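Local coordinates for uncharacterized protein RPA4348 (Rhodopseudomonas palustris, PDB 3DM8) that is of unknown function but has an NTF2-like, SnoaL-type fold and is possibly an isomerase, at residues A[25-36]-A[49-60]; A[2-10]-A[107-116]. All coordinates share one frame; numbering follows the deposited sequence.

Interaction 1. Residues A[25-36]-A[49-60]. With CE9 (dodecyl nona ethylene glycol ether), chain B.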
loop_
_atom_site.group_PDB
_atom_site.type_symbol
_atom_site.label_atom_id
_atom_site.label_comp_id
_atom_site.label_asym_id
_atom_site.label_seq_id
_atom_site.Cartn_x
_atom_site.Cartn_y
_atom_site.Cartn_z
ATOM N N LEU A 25 -6.991 -18.680 -13.113
ATOM C CA LEU A 25 -7.397 -17.439 -12.505
ATOM C C LEU A 25 -8.911 -17.415 -12.369
ATOM O O LEU A 25 -9.432 -16.965 -11.382
ATOM C CB LEU A 25 -6.921 -16.234 -13.292
ATOM C CG LEU A 25 -7.225 -14.838 -12.776
ATOM C CD1 LEU A 25 -6.621 -14.652 -11.415
ATOM C CD2 LEU A 25 -6.654 -13.788 -13.725
ATOM N N ALA A 26 -9.596 -17.822 -13.411
ATOM C CA ALA A 26 -11.062 -17.807 -13.405
ATOM C C ALA A 26 -11.620 -18.721 -12.322
ATOM O O ALA A 26 -12.694 -18.430 -11.732
ATOM C CB ALA A 26 -11.621 -18.173 -14.790
ATOM N N THR A 27 -10.903 -19.810 -12.031
ATOM C CA THR A 27 -11.359 -20.757 -11.009
ATOM C C THR A 27 -11.304 -20.132 -9.628
ATOM O O THR A 27 -12.160 -20.353 -8.765
ATOM C CB THR A 27 -10.521 -22.047 -11.050
ATOM O OG1 THR A 27 -10.784 -22.671 -12.308
ATOM C CG2 THR A 27 -10.890 -22.980 -9.961
ATOM N N ILE A 28 -10.263 -19.350 -9.438
ATOM C CA ILE A 28 -9.908 -18.820 -8.115
ATOM C C ILE A 28 -10.608 -17.547 -7.760
ATOM O O ILE A 28 -10.779 -17.265 -6.601
ATOM C CB ILE A 28 -8.374 -18.676 -7.935
ATOM C CG1 ILE A 28 -8.002 -18.616 -6.441
ATOM C CG2 ILE A 28 -7.823 -17.469 -8.618
ATOM C CD1 ILE A 28 -6.461 -18.936 -6.167
ATOM N N ILE A 29 -11.057 -16.809 -8.753
ATOM C CA ILE A 29 -11.770 -15.547 -8.493
ATOM C C ILE A 29 -13.239 -15.837 -8.138
ATOM O O ILE A 29 -13.939 -16.543 -8.889
ATOM C CB ILE A 29 -11.709 -14.619 -9.718
ATOM C CG1 ILE A 29 -10.264 -14.149 -10.000
ATOM C CG2 ILE A 29 -12.570 -13.356 -9.490
ATOM C CD1 ILE A 29 -9.576 -13.622 -8.796
ATOM N N ASP A 30 -13.721 -15.372 -6.974
ATOM C CA ASP A 30 -15.123 -15.618 -6.575
ATOM C C ASP A 30 -16.062 -14.903 -7.515
ATOM O O ASP A 30 -15.771 -13.812 -7.961
ATOM C CB ASP A 30 -15.406 -15.075 -5.173
ATOM C CG ASP A 30 -16.756 -15.511 -4.616
ATOM O OD1 ASP A 30 -16.872 -16.663 -4.118
ATOM O OD2 ASP A 30 -17.684 -14.680 -4.600
ATOM N N ASP A 31 -17.231 -15.502 -7.748
ATOM C CA ASP A 31 -18.166 -14.918 -8.684
ATOM C C ASP A 31 -18.540 -13.499 -8.279
ATOM O O ASP A 31 -18.844 -12.637 -9.142
ATOM C CB ASP A 31 -19.469 -15.717 -8.792
ATOM C CG ASP A 31 -19.357 -16.999 -9.632
ATOM O OD1 ASP A 31 -18.309 -17.238 -10.277
ATOM O OD2 ASP A 31 -20.373 -17.746 -9.653
ATOM N N ASN A 32 -18.503 -13.232 -6.973
ATOM C CA ASN A 32 -18.941 -11.929 -6.446
ATOM C C ASN A 32 -17.834 -11.177 -5.797
ATOM O O ASN A 32 -18.048 -10.393 -4.888
ATOM C CB ASN A 32 -20.105 -12.077 -5.463
ATOM C CG ASN A 32 -21.294 -12.786 -6.094
ATOM O OD1 ASN A 32 -21.699 -13.921 -5.693
ATOM N ND2 ASN A 32 -21.790 -12.198 -7.135
ATOM N N ILE A 33 -16.629 -11.404 -6.284
ATOM C CA ILE A 33 -15.468 -10.679 -5.763
ATOM C C ILE A 33 -15.701 -9.167 -5.661
ATOM O O ILE A 33 -16.285 -8.510 -6.548
ATOM C CB ILE A 33 -14.201 -10.955 -6.588
ATOM C CG1 ILE A 33 -12.949 -10.315 -5.929
ATOM C CG2 ILE A 33 -14.386 -10.464 -8.063
ATOM C CD1 ILE A 33 -11.644 -10.852 -6.449
ATOM N N ASP A 34 -15.184 -8.617 -4.555
ATOM C CA ASP A 34 -15.189 -7.172 -4.282
ATOM C C ASP A 34 -13.773 -6.665 -4.397
ATOM O O ASP A 34 -12.928 -6.966 -3.591
ATOM C CB ASP A 34 -15.735 -6.948 -2.878
ATOM C CG ASP A 34 -15.841 -5.505 -2.476
ATOM O OD1 ASP A 34 -15.082 -4.636 -2.946
ATOM O OD2 ASP A 34 -16.729 -5.265 -1.599
ATOM N N TRP A 35 -13.512 -5.940 -5.491
ATOM C CA TRP A 35 -12.149 -5.612 -5.941
ATOM C C TRP A 35 -11.898 -4.129 -6.095
ATOM O O TRP A 35 -12.783 -3.352 -6.536
ATOM C CB TRP A 35 -11.952 -6.268 -7.328
ATOM C CG TRP A 35 -10.742 -5.955 -8.180
ATOM C CD1 TRP A 35 -10.529 -4.842 -8.966
ATOM C CD2 TRP A 35 -9.692 -6.859 -8.500
ATOM N NE1 TRP A 35 -9.367 -4.982 -9.674
ATOM C CE2 TRP A 35 -8.839 -6.223 -9.413
ATOM C CE3 TRP A 35 -9.383 -8.146 -8.096
ATOM C CZ2 TRP A 35 -7.717 -6.844 -9.920
ATOM C CZ3 TRP A 35 -8.243 -8.737 -8.537
ATOM C CH2 TRP A 35 -7.406 -8.111 -9.436
ATOM N N ALA A 36 -10.687 -3.702 -5.727
ATOM C CA ALA A 36 -10.259 -2.315 -6.103
ATOM C C ALA A 36 -8.782 -2.169 -6.182
ATOM O O ALA A 36 -8.030 -2.605 -5.307
ATOM C CB ALA A 36 -10.871 -1.215 -5.129
ATOM N N ALA A 49 -12.445 0.400 -8.845
ATOM C CA ALA A 49 -13.244 -0.658 -8.199
ATOM C C ALA A 49 -13.993 -1.462 -9.229
ATOM O O ALA A 49 -14.468 -0.933 -10.243
ATOM C CB ALA A 49 -14.252 -0.013 -7.194
ATOM N N ARG A 50 -14.128 -2.744 -8.944
ATOM C CA ARG A 50 -14.953 -3.648 -9.731
ATOM C C ARG A 50 -15.696 -4.632 -8.800
ATOM O O ARG A 50 -15.201 -4.981 -7.713
ATOM C CB ARG A 50 -14.087 -4.472 -10.719
ATOM C CG ARG A 50 -13.239 -3.734 -11.745
ATOM C CD ARG A 50 -14.085 -2.885 -12.697
ATOM N NE ARG A 50 -13.209 -2.334 -13.746
ATOM C CZ ARG A 50 -12.477 -1.242 -13.606
ATOM N NH1 ARG A 50 -12.576 -0.531 -12.519
ATOM N NH2 ARG A 50 -11.703 -0.817 -14.596
ATOM N N GLN A 51 -16.851 -5.063 -9.256
ATOM C CA GLN A 51 -17.599 -6.123 -8.596
ATOM C C GLN A 51 -17.805 -7.262 -9.581
ATOM O O GLN A 51 -18.345 -7.067 -10.678
ATOM C CB GLN A 51 -18.979 -5.654 -8.139
ATOM C CG GLN A 51 -19.010 -4.381 -7.400
ATOM C CD GLN A 51 -18.040 -4.334 -6.256
ATOM O OE1 GLN A 51 -17.916 -5.283 -5.447
ATOM N NE2 GLN A 51 -17.331 -3.200 -6.168
ATOM N N GLY A 52 -17.532 -8.475 -9.090
ATOM C CA GLY A 52 -17.790 -9.703 -9.832
ATOM C C GLY A 52 -16.632 -10.206 -10.640
ATOM O O GLY A 52 -15.812 -9.441 -11.151
ATOM N N LYS A 53 -16.598 -11.528 -10.809
ATOM C CA LYS A 53 -15.570 -12.171 -11.554
ATOM C C LYS A 53 -15.404 -11.694 -12.964
ATOM O O LYS A 53 -14.258 -11.506 -13.453
ATOM C CB LYS A 53 -15.747 -13.719 -11.509
ATOM C CG LYS A 53 -14.815 -14.479 -12.477
ATOM C CD LYS A 53 -14.761 -15.953 -12.150
ATOM C CE LYS A 53 -15.678 -16.747 -12.900
ATOM N NZ LYS A 53 -15.296 -18.243 -12.957
ATOM N N ALA A 54 -16.501 -11.523 -13.693
ATOM C CA ALA A 54 -16.370 -11.103 -15.131
ATOM C C ALA A 54 -15.628 -9.786 -15.267
ATOM O O ALA A 54 -14.726 -9.631 -16.092
ATOM C CB ALA A 54 -17.741 -10.997 -15.815
ATOM N N ALA A 55 -15.981 -8.809 -14.440
ATOM C CA ALA A 55 -15.322 -7.488 -14.506
ATOM C C ALA A 55 -13.866 -7.567 -14.071
ATOM O O ALA A 55 -13.003 -6.876 -14.616
ATOM C CB ALA A 55 -16.077 -6.453 -13.638
ATOM N N VAL A 56 -13.553 -8.412 -13.083
ATOM C CA VAL A 56 -12.160 -8.565 -12.647
ATOM C C VAL A 56 -11.328 -9.287 -13.709
ATOM O O VAL A 56 -10.191 -8.911 -13.951
ATOM C CB VAL A 56 -12.053 -9.240 -11.254
ATOM C CG1 VAL A 56 -10.592 -9.765 -10.972
ATOM C CG2 VAL A 56 -12.652 -8.291 -10.118
ATOM N N LEU A 57 -11.898 -10.273 -14.388
ATOM C CA LEU A 57 -11.183 -10.940 -15.477
ATOM C C LEU A 57 -10.908 -9.943 -16.615
ATOM O O LEU A 57 -9.870 -9.966 -17.247
ATOM C CB LEU A 57 -11.908 -12.176 -15.982
ATOM C CG LEU A 57 -11.910 -13.369 -15.030
ATOM C CD1 LEU A 57 -12.776 -14.527 -15.491
ATOM C CD2 LEU A 57 -10.459 -13.844 -14.777
ATOM N N GLU A 58 -11.817 -9.014 -16.838
ATOM C CA GLU A 58 -11.592 -7.986 -17.849
ATOM C C GLU A 58 -10.424 -7.071 -17.456
ATOM O O GLU A 58 -9.565 -6.770 -18.285
ATOM C CB GLU A 58 -12.873 -7.214 -18.145
ATOM C CG GLU A 58 -12.709 -6.046 -19.070
ATOM C CD GLU A 58 -12.221 -6.389 -20.492
ATOM O OE1 GLU A 58 -12.273 -7.584 -20.916
ATOM O OE2 GLU A 58 -11.852 -5.389 -21.186
ATOM N N VAL A 59 -10.384 -6.624 -16.196
ATOM C CA VAL A 59 -9.202 -5.895 -15.692
ATOM C C VAL A 59 -7.916 -6.670 -15.993
ATOM O O VAL A 59 -6.933 -6.127 -16.456
ATOM C CB VAL A 59 -9.330 -5.576 -14.192
ATOM C CG1 VAL A 59 -7.983 -5.194 -13.510
ATOM C CG2 VAL A 59 -10.405 -4.511 -13.973
ATOM N N CYS A 60 -7.924 -7.968 -15.669
ATOM C CA CYS A 60 -6.721 -8.753 -15.775
ATOM C C CYS A 60 -6.329 -8.961 -17.234
ATOM O O CYS A 60 -5.139 -9.042 -17.545
ATOM C CB CYS A 60 -6.835 -10.091 -15.034
ATOM S SG CYS A 60 -6.904 -9.857 -13.232
HETATM C C29 CE9 B . -22.056 0.759 -3.799
HETATM C C30 CE9 B . -20.685 0.307 -4.298
HETATM O O31 CE9 B . -20.338 -0.918 -3.654
HETATM C C32 CE9 B . -19.074 -1.433 -4.056
HETATM C C33 CE9 B . -18.793 -2.688 -3.252
HETATM O O34 CE9 B . -19.776 -3.660 -3.577
HETATM C C35 CE9 B . -20.326 -4.248 -2.410
HETATM C C36 CE9 B . -20.785 -5.656 -2.726
HETATM O O37 CE9 B . -22.185 -5.615 -2.967
HETATM C C38 CE9 B . -22.920 -5.268 -1.803
HETATM C C39 CE9 B . -23.902 -4.158 -2.139
HETATM O OXT CE9 B . -25.190 -4.566 -1.668
HETATM O O HOH W 1 -15.611 -18.287 -9.631
HETATM O O HOH W 2 -18.064 -18.891 -12.203
HETATM O O HOH W 3 -18.936 -7.553 -5.157
HETATM O O HOH W 4 -14.832 -2.667 -4.848
#

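Interaction 2. Residues A[2-10]-A[107-116]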
loop_
_atom_site.group_PDB
_atom_site.type_symbol
_atom_site.label_atom_id
_atom_site.label_comp_id
_atom_site.label_asym_id
_atom_site.label_seq_id
_atom_site.Cartn_x
_atom_site.Cartn_y
_atom_site.Cartn_z
ATOM N N THR A 2 -1.967 -26.620 3.991
ATOM C CA THR A 2 -0.583 -26.177 3.982
ATOM C C THR A 2 -0.085 -25.386 2.752
ATOM O O THR A 2 1.090 -24.999 2.772
ATOM C CB THR A 2 0.354 -27.371 4.240
ATOM O OG1 THR A 2 0.267 -28.270 3.140
ATOM C CG2 THR A 2 -0.059 -28.108 5.539
ATOM N N GLU A 3 -0.920 -25.132 1.725
ATOM C CA GLU A 3 -0.561 -24.123 0.675
ATOM C C GLU A 3 -1.554 -22.981 0.559
ATOM O O GLU A 3 -2.648 -23.110 0.017
ATOM C CB GLU A 3 -0.335 -24.644 -0.745
ATOM C CG GLU A 3 0.366 -23.503 -1.575
ATOM C CD GLU A 3 0.364 -23.655 -3.094
ATOM O OE1 GLU A 3 1.169 -22.936 -3.771
ATOM O OE2 GLU A 3 -0.449 -24.441 -3.626
ATOM N N HIS A 4 -1.090 -21.837 1.020
ATOM C CA HIS A 4 -1.942 -20.674 1.154
ATOM C C HIS A 4 -2.517 -20.249 -0.204
ATOM O O HIS A 4 -1.842 -20.255 -1.215
ATOM C CB HIS A 4 -1.175 -19.541 1.824
ATOM C CG HIS A 4 -2.062 -18.508 2.439
ATOM N ND1 HIS A 4 -2.699 -17.558 1.690
ATOM C CD2 HIS A 4 -2.438 -18.292 3.724
ATOM C CE1 HIS A 4 -3.432 -16.791 2.481
ATOM N NE2 HIS A 4 -3.277 -17.210 3.727
ATOM N N SER A 5 -3.784 -19.860 -0.161
ATOM C CA SER A 5 -4.535 -19.376 -1.325
ATOM C C SER A 5 -3.872 -18.202 -1.987
ATOM O O SER A 5 -4.073 -17.963 -3.186
ATOM C CB SER A 5 -5.979 -19.018 -0.934
ATOM O OG SER A 5 -6.711 -20.213 -0.616
ATOM N N LEU A 6 -3.086 -17.463 -1.224
ATOM C CA LEU A 6 -2.391 -16.287 -1.817
ATOM C C LEU A 6 -1.402 -16.755 -2.917
ATOM O O LEU A 6 -1.288 -16.171 -4.007
ATOM C CB LEU A 6 -1.648 -15.512 -0.746
ATOM C CG LEU A 6 -0.798 -14.345 -1.253
ATOM C CD1 LEU A 6 -1.709 -13.278 -1.889
ATOM C CD2 LEU A 6 0.175 -13.762 -0.167
ATOM N N TRP A 7 -0.698 -17.823 -2.591
ATOM C CA TRP A 7 0.302 -18.398 -3.518
ATOM C C TRP A 7 -0.374 -18.973 -4.777
ATOM O O TRP A 7 0.145 -18.872 -5.916
ATOM C CB TRP A 7 1.218 -19.420 -2.817
ATOM C CG TRP A 7 1.799 -18.880 -1.506
ATOM C CD1 TRP A 7 1.760 -19.476 -0.294
ATOM C CD2 TRP A 7 2.459 -17.630 -1.316
ATOM N NE1 TRP A 7 2.383 -18.681 0.651
ATOM C CE2 TRP A 7 2.795 -17.531 0.048
ATOM C CE3 TRP A 7 2.780 -16.575 -2.165
ATOM C CZ2 TRP A 7 3.458 -16.428 0.577
ATOM C CZ3 TRP A 7 3.459 -15.477 -1.638
ATOM C CH2 TRP A 7 3.795 -15.418 -0.293
ATOM N N ARG A 8 -1.524 -19.588 -4.562
ATOM C CA ARG A 8 -2.310 -20.162 -5.674
ATOM C C ARG A 8 -2.811 -19.061 -6.599
ATOM O O ARG A 8 -2.783 -19.175 -7.839
ATOM C CB ARG A 8 -3.458 -21.023 -5.169
ATOM C CG ARG A 8 -3.032 -22.219 -4.378
ATOM C CD ARG A 8 -4.222 -23.053 -3.977
ATOM N NE ARG A 8 -5.251 -22.240 -3.343
ATOM C CZ ARG A 8 -6.484 -22.074 -3.824
ATOM N NH1 ARG A 8 -6.858 -22.685 -4.937
ATOM N NH2 ARG A 8 -7.344 -21.321 -3.170
ATOM N N PHE A 9 -3.250 -17.973 -5.978
ATOM C CA PHE A 9 -3.720 -16.810 -6.727
ATOM C C PHE A 9 -2.573 -16.183 -7.490
ATOM O O PHE A 9 -2.701 -15.814 -8.645
ATOM C CB PHE A 9 -4.359 -15.779 -5.784
ATOM C CG PHE A 9 -4.597 -14.458 -6.405
ATOM C CD1 PHE A 9 -5.515 -14.298 -7.410
ATOM C CD2 PHE A 9 -3.957 -13.349 -5.922
ATOM C CE1 PHE A 9 -5.729 -13.065 -7.996
ATOM C CE2 PHE A 9 -4.202 -12.098 -6.494
ATOM C CZ PHE A 9 -5.069 -11.975 -7.543
ATOM N N SER A 10 -1.419 -16.097 -6.844
ATOM C CA SER A 10 -0.274 -15.441 -7.434
ATOM C C SER A 10 0.155 -16.237 -8.672
ATOM O O SER A 10 0.501 -15.656 -9.712
ATOM C CB SER A 10 0.871 -15.289 -6.425
ATOM O OG SER A 10 1.937 -14.536 -7.020
ATOM N N LEU A 107 -0.906 -5.165 -1.213
ATOM C CA LEU A 107 -2.071 -5.999 -1.551
ATOM C C LEU A 107 -2.688 -6.576 -0.267
ATOM O O LEU A 107 -1.997 -7.155 0.547
ATOM C CB LEU A 107 -1.546 -7.144 -2.460
ATOM C CG LEU A 107 -2.497 -8.209 -2.919
ATOM C CD1 LEU A 107 -3.414 -7.556 -3.955
ATOM C CD2 LEU A 107 -1.703 -9.368 -3.522
ATOM N N PHE A 108 -3.990 -6.377 -0.092
ATOM C CA PHE A 108 -4.763 -7.011 0.948
ATOM C C PHE A 108 -5.816 -7.877 0.348
ATOM O O PHE A 108 -6.618 -7.405 -0.474
ATOM C CB PHE A 108 -5.426 -5.968 1.863
ATOM C CG PHE A 108 -4.434 -5.077 2.594
ATOM C CD1 PHE A 108 -3.726 -4.098 1.919
ATOM C CD2 PHE A 108 -4.232 -5.246 3.932
ATOM C CE1 PHE A 108 -2.815 -3.305 2.604
ATOM C CE2 PHE A 108 -3.303 -4.465 4.611
ATOM C CZ PHE A 108 -2.617 -3.485 3.909
ATOM N N THR A 109 -5.814 -9.161 0.742
ATOM C CA THR A 109 -6.712 -10.136 0.155
ATOM C C THR A 109 -7.486 -10.922 1.215
ATOM O O THR A 109 -7.012 -11.169 2.307
ATOM C CB THR A 109 -5.919 -11.171 -0.698
ATOM O OG1 THR A 109 -4.854 -11.660 0.066
ATOM C CG2 THR A 109 -5.286 -10.527 -1.903
ATOM N N GLN A 110 -8.696 -11.265 0.849
ATOM C CA GLN A 110 -9.534 -12.134 1.630
ATOM C C GLN A 110 -9.984 -13.297 0.746
ATOM O O GLN A 110 -10.218 -13.125 -0.457
ATOM C CB GLN A 110 -10.780 -11.362 2.148
ATOM C CG GLN A 110 -10.505 -10.150 3.071
ATOM C CD GLN A 110 -10.101 -10.478 4.500
ATOM O OE1 GLN A 110 -10.418 -11.559 5.059
ATOM N NE2 GLN A 110 -9.422 -9.516 5.134
ATOM N N PHE A 111 -10.115 -14.469 1.358
ATOM C CA PHE A 111 -10.522 -15.675 0.667
ATOM C C PHE A 111 -11.615 -16.408 1.427
ATOM O O PHE A 111 -11.733 -16.318 2.658
ATOM C CB PHE A 111 -9.351 -16.640 0.495
ATOM C CG PHE A 111 -8.170 -16.061 -0.191
ATOM C CD1 PHE A 111 -7.199 -15.361 0.520
ATOM C CD2 PHE A 111 -7.994 -16.265 -1.554
ATOM C CE1 PHE A 111 -6.098 -14.821 -0.114
ATOM C CE2 PHE A 111 -6.884 -15.694 -2.207
ATOM C CZ PHE A 111 -5.969 -14.975 -1.506
ATOM N N GLN A 112 -12.400 -17.141 0.655
ATOM C CA GLN A 112 -13.409 -18.010 1.205
ATOM C C GLN A 112 -13.508 -19.213 0.315
ATOM O O GLN A 112 -13.665 -19.107 -0.902
ATOM C CB GLN A 112 -14.742 -17.296 1.294
ATOM C CG GLN A 112 -14.756 -16.168 2.274
ATOM N N ASN A 113 -13.346 -20.353 0.941
ATOM C CA ASN A 113 -13.536 -21.605 0.265
ATOM C C ASN A 113 -12.589 -21.672 -0.901
ATOM O O ASN A 113 -12.881 -22.266 -1.935
ATOM C CB ASN A 113 -14.961 -21.715 -0.225
ATOM C CG ASN A 113 -15.927 -21.997 0.891
ATOM O OD1 ASN A 113 -15.681 -22.850 1.755
ATOM N ND2 ASN A 113 -17.048 -21.290 0.875
ATOM N N GLY A 114 -11.470 -21.027 -0.691
ATOM C CA GLY A 114 -10.291 -21.137 -1.552
ATOM C C GLY A 114 -10.396 -20.206 -2.723
ATOM O O GLY A 114 -9.618 -20.269 -3.686
ATOM N N ARG A 115 -11.383 -19.333 -2.659
ATOM C CA ARG A 115 -11.570 -18.350 -3.733
ATOM C C ARG A 115 -11.308 -16.956 -3.191
ATOM O O ARG A 115 -11.651 -16.643 -2.059
ATOM C CB ARG A 115 -12.988 -18.428 -4.291
ATOM C CG ARG A 115 -13.308 -19.745 -4.975
ATOM C CD ARG A 115 -14.636 -19.641 -5.734
ATOM N NE ARG A 115 -15.684 -19.724 -4.748
ATOM C CZ ARG A 115 -16.106 -20.882 -4.251
ATOM N NH1 ARG A 115 -15.569 -22.018 -4.687
ATOM N NH2 ARG A 115 -17.039 -20.910 -3.312
ATOM N N LEU A 116 -10.762 -16.122 -4.053
ATOM C CA LEU A 116 -10.515 -14.687 -3.745
ATOM C C LEU A 116 -11.830 -13.933 -3.765
ATOM O O LEU A 116 -12.489 -13.830 -4.792
ATOM C CB LEU A 116 -9.549 -14.071 -4.749
ATOM C CG LEU A 116 -9.131 -12.614 -4.522
ATOM C CD1 LEU A 116 -8.260 -12.566 -3.228
ATOM C CD2 LEU A 116 -8.422 -12.064 -5.713
#

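Interaction 1. Residues A[25-36]-A[49-60]
K53, at the start of helix 53-66, reaches along the end of helix 23-28 and the following turn. Its CB lies 3.5 Å from D30 O and, like CG, close to I29 CG2. CD touches two backbone carbonyl oxygens, A26 O and I29 O, both on one side of it, and CE passes D31 OD1. A bend at chi3 of K53 (94°) carries the tip to A26, where NZ donates to A26 O at 2.9 Å from above the carbonyl plane. NZ also donates to a water that bonds D31 OD1; D31 OD1 itself stays 4.2 Å from K53 NZ, beyond a salt bridge.

Next to K53, the backbone zips up as the antiparallel hairpin of strands 33-38 and 48-51. G52 N gives I33 O a nearly straight bond (174°), and W35 and R50 form a hydrogen-bonded pair. Helix 53-66 packs on the hairpin face that carries W35, at one margin of the NTF2-like sheet: V56 CG1 makes a CH-pi contact over the indole, 3.6 Å from the six-membered centroid. V56 CG2 presses tightly on I33 CG2 at 3.5 Å. On the other face Q51 OE1 lies 3.1 Å from O34 of the bound dodecyl nona ethylene glycol ether, which D34, salt-bridged to R120, also touches.

The lysine thus works as a greasy arm whose ammonium probably stabilises the carbonyl-rich end of helix 23-28.

Interaction 2. Residues A[2-10]-A[107-116]
S5 and F111 make the tight part of this contact. S5 CB sits over one face of the F111 ring, 3.6 Å from its centroid and 18° off the normal, a CH-pi contact. With its CG anti to the carbonyl carbon (chi1 -56°), F111 reaches under the first turn of helix 5-19, so that CZ comes 3.8 Å from L6 N. F9 CB meets the edge of the same ring. One turn along the helix from S5, F9 offers a ring face to L116 CD2, 4.0 Å from the centroid and offset toward the rim; L25 and I28 of helix 23-28 pack on F9 too.

This is the N-terminal helix of an NTF2-like fold lying across the strongly curved sheet, its direction 106° from that of strand 107-112. H4 is the N-cap: its ND1 accepts from L6 N at 2.9 Å in the imidazole plane, while NE2 bonds to G80 O. Held from both nitrogens, the imidazole brings its CE1 edge 4.2 Å from F111 CE1.

Away from the phenylalanines the fit slackens. L6 CD1 comes no nearer to L107 CD2 than 4.2 Å, and T109 OG1, which it approaches at about a right angle, spends its polarity on A84 O. Toward the outside, apolar packing gives way to hydrogen bonds at the type I' turn from Q112 to R115. R8, bent at chi3, meets two acceptors edge-on, both close to the guanidinium plane: NH2 donates to G114 O at 2.6 Å and, almost straight, to S5 OG at 2.9 Å.

How the interactions relate
Both contacts attach helices to the one curved sheet, at different places. In interaction 1, helix 53-66 packs on the hairpin 33-38/48-51, whose strand 48-51 is an outermost strand within the chain; in interaction 2, helix 5-19 packs on strands 100-112 and 115-123 near their connecting turn. They meet where I28 O and D30 N pair with the backbone of L116 and I28 CD1 packs on F9. Each has a buried aromatic, W35 or F111, and a basic side chain at the more open margin taking a backbone carbonyl. Interaction 1, however, adds strand pairing and water bridges, whereas interaction 2 relies almost wholly on side chains.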